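Local coordinates for uncharacterized protein (Eubacterium siraeum, PDB 4NZK) that is of unknown function but belongs to the DHHW family of the SGNH-hydrolase clan, and may act on ester or acetyl groups, at residues V64-D68 / G69-G73; L89-F92 / K93-G97; N142-G145 / Y146-L149; T232-T235 / T236-A240; T335-V339 / G340-E344. All coordinates share one frame; numbering follows the deposited sequence. Where two conformers were deposited one is given.

Contact 1: V64-D68 / G69-G73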
loop_
_atom_site.group_PDB
_atom_site.type_symbol
_atom_site.label_atom_id
_atom_site.label_comp_id
_atom_site.label_asym_id
_atom_site.label_seq_id
_atom_site.Cartn_x
_atom_site.Cartn_y
_atom_site.Cartn_z
ATOM N N VAL A 64 10.197 -11.318 -16.901
ATOM C CA VAL A 64 9.101 -12.175 -17.241
ATOM C C VAL A 64 9.640 -13.593 -17.207
ATOM O O VAL A 64 10.593 -13.919 -17.913
ATOM C CB VAL A 64 8.540 -11.848 -18.608
ATOM C CG1 VAL A 64 7.420 -12.825 -18.962
ATOM C CG2 VAL A 64 8.025 -10.432 -18.625
ATOM N N VAL A 65 9.030 -14.436 -16.384
ATOM C CA VAL A 65 9.541 -15.795 -16.201
ATOM C C VAL A 65 8.424 -16.735 -15.784
ATOM O O VAL A 65 7.471 -16.319 -15.143
ATOM C CB VAL A 65 10.672 -15.765 -15.146
ATOM C CG1 VAL A 65 10.160 -15.248 -13.809
ATOM C CG2 VAL A 65 11.403 -17.097 -15.011
ATOM N N ASP A 66 8.516 -17.998 -16.216
ATOM C CA ASP A 66 7.538 -18.984 -15.800
ATOM C C ASP A 66 8.028 -19.736 -14.565
ATOM O O ASP A 66 9.169 -20.211 -14.504
ATOM C CB ASP A 66 7.229 -19.962 -16.943
ATOM C CG ASP A 66 6.445 -19.332 -18.094
ATOM O OD1 ASP A 66 6.241 -18.111 -18.117
ATOM O OD2 ASP A 66 6.031 -20.083 -19.008
ATOM N N ILE A 67 7.164 -19.811 -13.573
ATOM C CA ILE A 67 7.483 -20.497 -12.319
ATOM C C ILE A 67 6.333 -21.433 -11.996
ATOM O O ILE A 67 5.189 -20.989 -11.871
ATOM C CB ILE A 67 7.630 -19.500 -11.155
ATOM C CG1 ILE A 67 8.694 -18.443 -11.451
ATOM C CG2 ILE A 67 8.002 -20.237 -9.864
ATOM C CD1 ILE A 67 8.739 -17.312 -10.418
ATOM N N ASP A 68 6.639 -22.727 -11.904
ATOM C CA ASP A 68 5.629 -23.730 -11.565
ATOM C C ASP A 68 4.391 -23.617 -12.454
ATOM O O ASP A 68 3.246 -23.655 -11.980
ATOM C CB ASP A 68 5.267 -23.606 -10.073
ATOM C CG ASP A 68 6.466 -23.901 -9.142
ATOM O OD1 ASP A 68 7.339 -24.746 -9.502
ATOM O OD2 ASP A 68 6.521 -23.293 -8.043
ATOM N N GLY A 69 4.648 -23.449 -13.756
ATOM C CA GLY A 69 3.589 -23.425 -14.767
ATOM C C GLY A 69 2.832 -22.116 -14.928
ATOM O O GLY A 69 1.874 -22.059 -15.702
ATOM N N HIS A 70 3.235 -21.056 -14.211
ATOM C CA HIS A 70 2.559 -19.754 -14.325
ATOM C C HIS A 70 3.589 -18.681 -14.672
ATOM O O HIS A 70 4.703 -18.696 -14.171
ATOM C CB HIS A 70 1.842 -19.322 -13.028
ATOM C CG HIS A 70 0.456 -19.886 -12.842
ATOM N ND1 HIS A 70 -0.624 -19.511 -13.616
ATOM C CD2 HIS A 70 -0.033 -20.745 -11.918
ATOM C CE1 HIS A 70 -1.709 -20.137 -13.198
ATOM N NE2 HIS A 70 -1.377 -20.893 -12.168
ATOM N N THR A 71 3.182 -17.751 -15.506
ATOM C CA THR A 71 4.045 -16.644 -15.878
ATOM C C THR A 71 3.921 -15.539 -14.845
ATOM O O THR A 71 2.818 -15.085 -14.487
ATOM C CB THR A 71 3.660 -16.090 -17.254
ATOM O OG1 THR A 71 3.735 -17.155 -18.220
ATOM C CG2 THR A 71 4.588 -14.947 -17.672
ATOM N N TRP A 72 5.080 -15.048 -14.444
ATOM C CA TRP A 72 5.164 -13.889 -13.586
ATOM C C TRP A 72 5.869 -12.738 -14.302
ATOM O O TRP A 72 6.759 -12.958 -15.115
ATOM C CB TRP A 72 6.049 -14.206 -12.391
ATOM C CG TRP A 72 5.487 -15.117 -11.387
ATOM C CD1 TRP A 72 5.240 -16.450 -11.532
ATOM C CD2 TRP A 72 5.208 -14.796 -10.022
ATOM N NE1 TRP A 72 4.771 -16.957 -10.356
ATOM C CE2 TRP A 72 4.749 -15.972 -9.412
ATOM C CE3 TRP A 72 5.251 -13.614 -9.270
ATOM C CZ2 TRP A 72 4.367 -16.018 -8.058
ATOM C CZ3 TRP A 72 4.888 -13.666 -7.937
ATOM C CH2 TRP A 72 4.434 -14.860 -7.360
ATOM N N GLY A 73 5.482 -11.516 -13.943
ATOM C CA GLY A 73 6.256 -10.316 -14.228
ATOM C C GLY A 73 6.691 -9.803 -12.862
ATOM O O GLY A 73 5.838 -9.561 -11.990
HETATM O O HOH W 1 3.841 -19.699 -9.886
#
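Asp66 and Thr71 face each other across a tight beta hairpin, and the hydroxyl OG1 of Thr71 donates to OD1 of Asp66 over 2.7 Å. The hydroxyl meets that oxygen from above the carboxylate plane, 47° out of it. Thr71 can do this because its OG1 lies beside its own backbone N (chi1 -57°), while CG2 turns back to rest 3.8 Å from CG1 of Val64. OD1 of Asp66 also forms a salt bridge with Arg212, so one oxygen serves both a neutral and a charged partner; an alanine here would probably leave Arg212 without this counter-charge and the Thr71 hydroxyl without its acceptor. On the other face of the hairpin Ile67 lays its CD1 over the indole of Trp72, a CH-pi contact with CD1 3.9 Å from the centroid of the five-membered ring. A water bridges NE1 of Trp72, from which it accepts at 2.9 Å, and O of Ile67, which probably helps to hold the indole's rotation. Behind these side chains stands the ladder: Val65 and Trp72 form a hydrogen-bonded antiparallel pair, with N of Trp72 to O of Val65 at 2.8 Å, and Ile67 pairs likewise with His70. A type I' turn from Ile67 to His70 closes the loop; Asp68 and Gly69 both have positive phi, easy for glycine and tolerated by aspartate. ND1 of His70 is bonded to Asp216, which also receives N of Thr71. Strand 62-67 is the middle of a three-stranded antiparallel sheet, between strands 53-59 and 70-75, and helix 211-214 packs on the face carrying Val64 and Thr71.

Contact 2: L89-F92 / K93-G97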
loop_
_atom_site.group_PDB
_atom_site.type_symbol
_atom_site.label_atom_id
_atom_site.label_comp_id
_atom_site.label_asym_id
_atom_site.label_seq_id
_atom_site.Cartn_x
_atom_site.Cartn_y
_atom_site.Cartn_z
ATOM N N LEU A 89 9.990 11.813 7.208
ATOM C CA LEU A 89 9.136 11.265 8.273
ATOM C C LEU A 89 9.521 11.850 9.619
ATOM O O LEU A 89 8.661 12.177 10.427
ATOM C CB LEU A 89 9.221 9.725 8.370
ATOM C CG LEU A 89 8.145 8.989 7.604
ATOM C CD1 LEU A 89 8.174 9.252 6.125
ATOM C CD2 LEU A 89 8.277 7.518 7.879
ATOM N N ASN A 90 10.824 11.959 9.867
ATOM C CA ASN A 90 11.287 12.486 11.160
ATOM C C ASN A 90 10.810 13.929 11.346
ATOM O O ASN A 90 10.392 14.310 12.439
ATOM C CB ASN A 90 12.783 12.408 11.263
ATOM C CG ASN A 90 13.263 10.978 11.456
ATOM O OD1 ASN A 90 12.481 10.076 11.808
ATOM N ND2 ASN A 90 14.556 10.771 11.213
ATOM N N GLU A 91 10.870 14.702 10.269
ATOM C CA GLU A 91 10.416 16.093 10.296
ATOM C C GLU A 91 8.919 16.161 10.555
ATOM O O GLU A 91 8.457 16.993 11.355
ATOM C CB GLU A 91 10.750 16.802 8.984
ATOM C CG GLU A 91 10.159 18.204 8.863
ATOM C CD GLU A 91 10.883 19.253 9.699
ATOM O OE1 GLU A 91 11.958 18.942 10.276
ATOM O OE2 GLU A 91 10.392 20.416 9.737
ATOM N N PHE A 92 8.162 15.303 9.856
ATOM C CA PHE A 92 6.746 15.257 10.069
ATOM C C PHE A 92 6.456 14.976 11.542
ATOM O O PHE A 92 5.575 15.613 12.147
ATOM C CB PHE A 92 6.102 14.183 9.176
ATOM C CG PHE A 92 4.628 14.045 9.411
ATOM C CD1 PHE A 92 3.728 14.856 8.768
ATOM C CD2 PHE A 92 4.159 13.110 10.288
ATOM C CE1 PHE A 92 2.371 14.729 9.006
ATOM C CE2 PHE A 92 2.821 12.989 10.545
ATOM C CZ PHE A 92 1.930 13.799 9.904
ATOM N N LYS A 93 7.137 13.978 12.109
ATOM C CA LYS A 93 6.922 13.617 13.507
ATOM C C LYS A 93 7.259 14.784 14.444
ATOM O O LYS A 93 6.516 15.057 15.401
ATOM C CB LYS A 93 7.704 12.366 13.864
ATOM C CG LYS A 93 7.727 12.055 15.350
ATOM C CD LYS A 93 6.374 11.742 15.972
ATOM C CE LYS A 93 6.543 11.594 17.488
ATOM N NZ LYS A 93 5.273 11.129 18.106
ATOM N N GLU A 94 8.353 15.502 14.150
ATOM C CA GLU A 94 8.695 16.665 14.983
ATOM C C GLU A 94 7.545 17.699 14.948
ATOM O O GLU A 94 7.270 18.358 15.956
ATOM C CB GLU A 94 9.992 17.332 14.496
ATOM C CG GLU A 94 11.282 16.563 14.676
ATOM C CD GLU A 94 12.473 17.193 13.918
ATOM O OE1 GLU A 94 12.380 18.351 13.417
ATOM O OE2 GLU A 94 13.496 16.495 13.778
ATOM N N LYS A 95 6.956 17.891 13.774
ATOM C CA LYS A 95 5.863 18.864 13.571
ATOM C C LYS A 95 4.573 18.495 14.287
ATOM O O LYS A 95 3.850 19.366 14.757
ATOM C CB LYS A 95 5.536 19.058 12.091
ATOM C CG LYS A 95 6.679 19.605 11.262
ATOM C CD LYS A 95 7.381 20.729 11.985
ATOM C CE LYS A 95 8.419 21.385 11.082
ATOM N NZ LYS A 95 8.751 22.771 11.480
ATOM N N VAL A 96 4.254 17.194 14.347
ATOM C CA VAL A 96 3.024 16.789 15.020
ATOM C C VAL A 96 3.192 16.552 16.520
ATOM O O VAL A 96 2.230 16.616 17.273
ATOM C CB VAL A 96 2.304 15.625 14.320
ATOM C CG1 VAL A 96 1.945 16.001 12.899
ATOM C CG2 VAL A 96 3.101 14.313 14.348
ATOM N N GLY A 97 4.408 16.256 16.960
ATOM C CA GLY A 97 4.710 16.175 18.367
ATOM C C GLY A 97 4.433 14.826 19.001
ATOM O O GLY A 97 4.037 13.841 18.339
HETATM O O HOH W 2 13.826 16.894 10.863
#
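Phe92 and Val96, one helical turn apart, cross at a slant, and CG1 of Val96 sits over one face of the phenyl ring, displaced toward its rim. This CH-pi contact puts CG1 of Val96 4.1 Å from the centroid of the Phe92 ring, with CZ the nearest ring atom at 3.7 Å. Phe92 sends its CG directly away from the backbone N (chi1 177°), whereas Val96 brings CG1 round beside its own N (chi1 -59°), and the methyl thereby faces the ring. Flat aromatic and branched aliphatic groups suit this buried side; an alanine in place of Phe92 would probably leave the Val96 methyl without its ring and open a gap toward Phe331. The polar side of the helix carries charges instead. Glu91 turns its carboxylate toward Lys95, but the salt bridge from OE2 of Glu91 to NZ of Lys95 is long at 3.4 Å and doubtful as placed, since both side chains have alternate conformers and OE2 crowds CE of Lys95. In the given conformer of Glu91, its chain crosses that of Glu94 at about a right angle, and the approach of the two like charges is probably eased by a water that donates to OE1 of Glu91 and to OE2 of Glu94. At the helix end NZ of Lys93 reaches O of Gly97 at 3.0 Å and also bonds to O of Val100, while Gly97 leaves the helix with a positive phi. Helix 83-96 thus lays Phe92 and Val96 against strand 101-107 and helix 317-323, Phe92 also meeting Phe331 of strand 328-334 edge-to-face.

Contact 3: N142-G145 / Y146-L149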
loop_
_atom_site.group_PDB
_atom_site.type_symbol
_atom_site.label_atom_id
_atom_site.label_comp_id
_atom_site.label_asym_id
_atom_site.label_seq_id
_atom_site.Cartn_x
_atom_site.Cartn_y
_atom_site.Cartn_z
ATOM N N ASN A 142 8.308 1.666 13.865
ATOM C CA ASN A 142 8.488 0.851 12.678
ATOM C C ASN A 142 7.643 -0.398 12.792
ATOM O O ASN A 142 7.646 -1.053 13.805
ATOM C CB ASN A 142 9.944 0.446 12.452
ATOM C CG ASN A 142 10.112 -0.225 11.101
ATOM O OD1 ASN A 142 9.843 0.398 10.069
ATOM N ND2 ASN A 142 10.487 -1.486 11.096
ATOM N N VAL A 143 6.940 -0.724 11.718
ATOM C CA VAL A 143 6.129 -1.925 11.658
ATOM C C VAL A 143 6.817 -2.896 10.669
ATOM O O VAL A 143 7.140 -2.512 9.559
ATOM C CB VAL A 143 4.707 -1.616 11.151
ATOM C CG1 VAL A 143 3.851 -2.869 11.086
ATOM C CG2 VAL A 143 4.048 -0.543 11.964
ATOM N N ASP A 144 7.045 -4.131 11.103
ATOM C CA ASP A 144 7.742 -5.116 10.292
ATOM C C ASP A 144 6.797 -5.863 9.354
ATOM O O ASP A 144 6.474 -7.048 9.541
ATOM C CB ASP A 144 8.531 -6.082 11.156
ATOM C CG ASP A 144 9.625 -6.813 10.388
ATOM O OD1 ASP A 144 9.642 -6.789 9.118
ATOM O OD2 ASP A 144 10.466 -7.437 11.099
ATOM N N GLY A 145 6.358 -5.143 8.338
ATOM C CA GLY A 145 5.528 -5.707 7.277
ATOM C C GLY A 145 6.269 -6.758 6.494
ATOM O O GLY A 145 5.666 -7.751 6.069
ATOM N N TYR A 146 7.569 -6.551 6.292
ATOM C CA TYR A 146 8.384 -7.534 5.579
ATOM C C TYR A 146 8.285 -8.932 6.196
ATOM O O TYR A 146 8.057 -9.902 5.517
ATOM C CB TYR A 146 9.841 -7.091 5.538
ATOM C CG TYR A 146 10.690 -7.978 4.696
ATOM C CD1 TYR A 146 11.151 -9.223 5.129
ATOM C CD2 TYR A 146 11.009 -7.586 3.427
ATOM C CE1 TYR A 146 11.912 -10.022 4.287
ATOM C CE2 TYR A 146 11.748 -8.400 2.593
ATOM C CZ TYR A 146 12.191 -9.596 3.010
ATOM O OH TYR A 146 12.940 -10.346 2.114
ATOM N N ALA A 147 8.446 -9.001 7.509
ATOM C CA ALA A 147 8.392 -10.271 8.198
ATOM C C ALA A 147 6.994 -10.851 8.168
ATOM O O ALA A 147 6.831 -12.071 8.125
ATOM C CB ALA A 147 8.871 -10.140 9.637
ATOM N N ALA A 148 5.984 -9.988 8.231
ATOM C CA ALA A 148 4.607 -10.465 8.197
ATOM C C ALA A 148 4.319 -11.155 6.877
ATOM O O ALA A 148 3.740 -12.228 6.839
ATOM C CB ALA A 148 3.656 -9.309 8.417
ATOM N N LEU A 149 4.780 -10.581 5.783
ATOM C CA LEU A 149 4.531 -11.180 4.474
ATOM C C LEU A 149 5.363 -12.433 4.270
ATOM O O LEU A 149 4.890 -13.402 3.679
ATOM C CB LEU A 149 4.836 -10.175 3.392
ATOM C CG LEU A 149 3.850 -9.010 3.320
ATOM C CD1 LEU A 149 4.528 -7.797 2.658
ATOM C CD2 LEU A 149 2.563 -9.386 2.544
HETATM O O HOH W 3 8.468 -3.716 6.719
#
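OD1 of Asp144 accepts the backbone N-H of Ala147 at 3.0 Å, the N-cap bond that opens helix 145-150. Asp144 stands right before the helix and turns its CG opposite the backbone N (chi1 -161°), which carries the carboxylate forward over the first turn. The N-H of Ala147 approaches from well above the carboxylate plane, 58° out of it, yet the bond is fairly straight, 158° at the hydrogen. Aspartate suits this position because its short side chain supplies an acceptor to a first-turn amide, which lacks the usual helical partner four residues back, and its negative charge should interact favourably with the positive end of the helix dipole. The same carboxylate lies against CB of Ala147, with OD2 of Asp144 3.5 Å from that atom. The backbone takes over from there: N of Ala148 bonds to O of Asp144 at 3.3 Å, and N of Leu149 to O of Gly145 at 3.0 Å. Asp144 is also the centre of an inverse gamma turn, in which N of Gly145 makes a weak bond to O of Val143, and this bends the chain sharply from strand 141-142, an edge strand of the mixed sheet, into the helix. Beyond the cap, Tyr146 meets the ring of Tyr113 and reaches helix 126-136, while Leu149 packs on Pro108 and Trp165. The first-turn amide of Tyr146 is served by a water, which accepts from N of Tyr146 at 3.0 Å.

Contact 4: T232-T235 / T236-A240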
loop_
_atom_site.group_PDB
_atom_site.type_symbol
_atom_site.label_atom_id
_atom_site.label_comp_id
_atom_site.label_asym_id
_atom_site.label_seq_id
_atom_site.Cartn_x
_atom_site.Cartn_y
_atom_site.Cartn_z
ATOM N N THR A 232 -16.573 9.601 2.588
ATOM C CA THR A 232 -16.820 10.889 1.924
ATOM C C THR A 232 -15.586 11.195 1.082
ATOM O O THR A 232 -14.436 11.125 1.572
ATOM C CB THR A 232 -17.115 11.993 2.944
ATOM O OG1 THR A 232 -18.248 11.589 3.737
ATOM C CG2 THR A 232 -17.423 13.322 2.245
ATOM N N TYR A 233 -15.827 11.531 -0.182
ATOM C CA TYR A 233 -14.777 11.821 -1.136
ATOM C C TYR A 233 -14.506 13.330 -1.247
ATOM O O TYR A 233 -15.429 14.140 -1.356
ATOM C CB TYR A 233 -15.124 11.213 -2.490
ATOM C CG TYR A 233 -14.986 9.714 -2.504
ATOM C CD1 TYR A 233 -16.010 8.895 -2.062
ATOM C CD2 TYR A 233 -13.838 9.101 -3.003
ATOM C CE1 TYR A 233 -15.865 7.516 -2.043
ATOM C CE2 TYR A 233 -13.696 7.743 -3.014
ATOM C CZ TYR A 233 -14.709 6.942 -2.534
ATOM O OH TYR A 233 -14.556 5.580 -2.532
ATOM N N TYR A 234 -13.223 13.669 -1.175
ATOM C CA TYR A 234 -12.743 15.039 -1.189
ATOM C C TYR A 234 -11.695 15.239 -2.278
ATOM O O TYR A 234 -11.064 14.282 -2.754
ATOM C CB TYR A 234 -12.115 15.385 0.160
ATOM C CG TYR A 234 -13.055 15.459 1.333
ATOM C CD1 TYR A 234 -13.432 14.309 2.019
ATOM C CD2 TYR A 234 -13.514 16.683 1.809
ATOM C CE1 TYR A 234 -14.286 14.371 3.101
ATOM C CE2 TYR A 234 -14.362 16.750 2.903
ATOM C CZ TYR A 234 -14.743 15.593 3.537
ATOM O OH TYR A 234 -15.576 15.641 4.630
ATOM N N THR A 235 -11.517 16.494 -2.662
ATOM C CA THR A 235 -10.457 16.853 -3.555
ATOM C C THR A 235 -9.146 16.814 -2.766
ATOM O O THR A 235 -9.141 16.664 -1.548
ATOM C CB THR A 235 -10.631 18.288 -4.061
ATOM O OG1 THR A 235 -10.608 19.189 -2.937
ATOM C CG2 THR A 235 -11.912 18.421 -4.753
ATOM N N THR A 236 -8.047 17.041 -3.467
ATOM C CA THR A 236 -6.716 17.005 -2.837
ATOM C C THR A 236 -6.409 18.204 -1.943
ATOM O O THR A 236 -5.411 18.201 -1.193
ATOM C CB THR A 236 -5.620 16.782 -3.870
ATOM O OG1 THR A 236 -5.666 17.821 -4.839
ATOM C CG2 THR A 236 -5.784 15.428 -4.537
ATOM N N ASP A 237 -7.276 19.218 -1.966
ATOM C CA ASP A 237 -7.205 20.296 -0.979
ATOM C C ASP A 237 -8.338 20.183 0.066
ATOM O O ASP A 237 -8.682 21.152 0.744
ATOM C CB ASP A 237 -7.166 21.673 -1.640
ATOM C CG ASP A 237 -8.332 21.946 -2.518
ATOM O OD1 ASP A 237 -9.140 21.043 -2.791
ATOM O OD2 ASP A 237 -8.442 23.100 -2.954
ATOM N N PHE A 238 -8.866 18.970 0.203
ATOM C CA PHE A 238 -9.863 18.617 1.198
ATOM C C PHE A 238 -11.154 19.448 1.136
ATOM O O PHE A 238 -11.603 19.993 2.138
ATOM C CB PHE A 238 -9.255 18.646 2.594
ATOM C CG PHE A 238 -10.010 17.819 3.604
ATOM C CD1 PHE A 238 -10.235 16.476 3.369
ATOM C CD2 PHE A 238 -10.454 18.358 4.806
ATOM C CE1 PHE A 238 -10.915 15.686 4.271
ATOM C CE2 PHE A 238 -11.135 17.565 5.723
ATOM C CZ PHE A 238 -11.365 16.236 5.451
ATOM N N LYS A 239 -11.679 19.586 -0.082
ATOM C CA LYS A 239 -12.989 20.181 -0.289
ATOM C C LYS A 239 -13.881 19.039 -0.763
ATOM O O LYS A 239 -13.464 18.210 -1.572
ATOM C CB LYS A 239 -12.939 21.303 -1.329
ATOM C CG LYS A 239 -11.888 22.384 -1.084
ATOM C CD LYS A 239 -11.998 23.056 0.283
ATOM C CE LYS A 239 -10.956 24.166 0.389
ATOM N NZ LYS A 239 -10.831 24.708 1.759
ATOM N N ALA A 240 -15.104 18.981 -0.237
ATOM C CA ALA A 240 -16.026 17.912 -0.613
ATOM C C ALA A 240 -16.207 17.927 -2.126
ATOM O O ALA A 240 -16.380 19.002 -2.726
ATOM C CB ALA A 240 -17.369 18.080 0.085
#
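Tyr234 and Phe238 stack face to face at the end of an edge strand, their centroids 4.1 Å apart and their planes inclined by 21°. CE1 of Phe238 lies over the centre of the tyrosine ring. The two reach this position from different torsions: Tyr234 keeps CG beside its backbone N (chi1 -68°), whereas Phe238 swings CG opposite its own N (chi1 -158°), bringing its ring back across the turn although its CB leaves in the other direction. Phe238 itself has positive phi, at the last position of a type I turn that starts at Thr235, and its N bonds to O of Thr235 at 2.9 Å. Thr235 holds OG1 between its backbone N and carbonyl carbon, and from this crowded position the hydroxyl accepts from N of Lys239 at 3.1 Å; it also lies implausibly close to OD1 of Asp237, so that the details of that bond are doubtful. Threonine suits the place because its short hydroxyl can take the amide of Lys239 across the turn. The ends are joined by N of Thr235 bonding to O of Lys239 at 2.8 Å, beside a single bridge between Tyr234 and Ala240. Phe320 meets Phe238 edge-to-face, and Asp314 takes the hydroxyl of Thr236. The chemistry implies a division of labour: hydrogen bonds centred on Thr235 probably set the path of the turn, while the ring stack probably helps hold it against strand 229-234.

Contact 5: T335-V339 / G340-E344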
loop_
_atom_site.group_PDB
_atom_site.type_symbol
_atom_site.label_atom_id
_atom_site.label_comp_id
_atom_site.label_asym_id
_atom_site.label_seq_id
_atom_site.Cartn_x
_atom_site.Cartn_y
_atom_site.Cartn_z
ATOM N N THR A 335 8.954 -0.355 -1.351
ATOM C CA THR A 335 10.346 0.051 -1.279
ATOM C C THR A 335 10.732 1.002 -2.393
ATOM O O THR A 335 11.426 1.975 -2.161
ATOM C CB THR A 335 11.276 -1.155 -1.288
ATOM O OG1 THR A 335 10.774 -2.104 -2.243
ATOM C CG2 THR A 335 11.377 -1.782 0.116
ATOM N N PHE A 336 10.296 0.722 -3.617
ATOM C CA PHE A 336 10.660 1.593 -4.727
ATOM C C PHE A 336 10.211 3.041 -4.462
ATOM O O PHE A 336 10.882 3.999 -4.807
ATOM C CB PHE A 336 9.996 1.122 -6.002
ATOM C CG PHE A 336 10.529 -0.160 -6.563
ATOM C CD1 PHE A 336 11.582 -0.149 -7.485
ATOM C CD2 PHE A 336 9.935 -1.370 -6.266
ATOM C CE1 PHE A 336 12.052 -1.327 -8.052
ATOM C CE2 PHE A 336 10.395 -2.539 -6.842
ATOM C CZ PHE A 336 11.437 -2.522 -7.751
ATOM N N SER A 337 9.039 3.198 -3.865
ATOM C CA SER A 337 8.543 4.536 -3.550
ATOM C C SER A 337 9.360 5.183 -2.434
ATOM O O SER A 337 9.725 6.353 -2.537
ATOM C CB SER A 337 7.091 4.514 -3.115
ATOM O OG SER A 337 6.251 4.220 -4.178
ATOM N N ALA A 338 9.657 4.428 -1.369
ATOM C CA ALA A 338 10.351 5.002 -0.232
ATOM C C ALA A 338 11.775 5.397 -0.569
ATOM O O ALA A 338 12.269 6.364 -0.009
ATOM C CB ALA A 338 10.368 4.024 0.924
ATOM N N VAL A 339 12.454 4.654 -1.445
ATOM C CA VAL A 339 13.843 4.957 -1.772
ATOM C C VAL A 339 14.037 5.865 -2.987
ATOM O O VAL A 339 15.142 6.377 -3.206
ATOM C CB VAL A 339 14.728 3.711 -1.910
ATOM C CG1 VAL A 339 14.574 2.805 -0.690
ATOM C CG2 VAL A 339 14.444 2.943 -3.200
ATOM N N GLY A 340 12.961 6.100 -3.719
ATOM C CA GLY A 340 12.987 6.821 -4.987
ATOM C C GLY A 340 12.273 8.151 -4.960
ATOM O O GLY A 340 12.090 8.781 -3.902
ATOM N N GLU A 341 11.834 8.564 -6.135
ATOM C CA GLU A 341 11.237 9.880 -6.324
ATOM C C GLU A 341 9.921 10.096 -5.559
ATOM O O GLU A 341 9.620 11.213 -5.139
ATOM C CB GLU A 341 11.082 10.153 -7.841
ATOM C CG GLU A 341 12.430 10.127 -8.573
ATOM C CD GLU A 341 12.406 10.649 -10.007
ATOM O OE1 GLU A 341 11.558 10.207 -10.811
ATOM O OE2 GLU A 341 13.270 11.489 -10.338
ATOM N N ASN A 342 9.117 9.052 -5.376
ATOM C CA ASN A 342 7.839 9.255 -4.708
ATOM C C ASN A 342 7.967 9.803 -3.287
ATOM O O ASN A 342 7.127 10.563 -2.831
ATOM C CB ASN A 342 7.039 7.951 -4.651
ATOM C CG ASN A 342 6.356 7.626 -5.975
ATOM O OD1 ASN A 342 6.275 8.472 -6.891
ATOM N ND2 ASN A 342 5.849 6.408 -6.086
ATOM N N ALA A 343 9.031 9.426 -2.589
ATOM C CA ALA A 343 9.237 9.891 -1.246
ATOM C C ALA A 343 9.380 11.397 -1.197
ATOM O O ALA A 343 9.099 12.009 -0.178
ATOM C CB ALA A 343 10.483 9.253 -0.692
ATOM N N GLU A 344 9.858 11.993 -2.292
ATOM C CA GLU A 344 10.026 13.446 -2.304
ATOM C C GLU A 344 8.688 14.156 -2.156
ATOM O O GLU A 344 8.642 15.339 -1.777
ATOM C CB GLU A 344 10.752 13.910 -3.569
ATOM C CG GLU A 344 12.144 13.295 -3.717
ATOM C CD GLU A 344 13.048 13.511 -2.491
ATOM O OE1 GLU A 344 13.097 14.649 -1.966
ATOM O OE2 GLU A 344 13.706 12.547 -2.023
HETATM O O HOH W 4 9.559 6.309 -6.409
#
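Gly340 comes straight after the short helix 335-339, and its N makes a weak bond to O of Ser337 at 3.5 Å. Its backbone leaves helical values, and a side chain there would run into O of Phe336, so glycine fits where the chain must turn. Two residues on, Asn342 points back at the helix: ND2 of Asn342 donates to OG of Ser337 at 2.9 Å. The bond is nearly straight, 167° at the hydrogen, and the hydroxyl oxygen lies within the amide plane. Ser337 sets OG beside its backbone N (chi1 -70°), where it meets both this amide and Asp288. The backbone N of Asn342 is linked by a water to O of Phe336, the water accepting from N of Asn342 at 3.0 Å. Next, N of Ala343 bonds weakly to O of Ser337, and CB of Ala343, 3.5 Å from O of Ala338, is small enough to lie against the helix end and Tyr85. With both backbone bonds to O of Ser337 weak, the firm Asn342–Ser337 bond and the water bridge probably do much to fix how the chain folds back, and because the same hydroxyl is also bonded to Asp288, one oxygen links the turn to that residue.

All five are local contacts within one chain, and none touches another. Contacts 1, 2, 3 and 5 are partly buried, while contact 4 lies at the surface. Contacts 3 and 5 lie nearest the middle, each about 13 Å from the chain centre, and both concern a helix end: contact 3 opens one with a carboxylate cap, contact 5 follows one, the chain folding back through an amide-hydroxyl bond. Contact 2, further out, splits along its helix into a buried aromatic side and a charged side. Contacts 2 and 5 also approach each other through helix 83-96, on which Ala343 rests. Contacts 1 and 4 are beta turns on opposite sides of the centre; contact 1 is ladder-bonded, whereas contact 4 relies on a ring stack and a threonine.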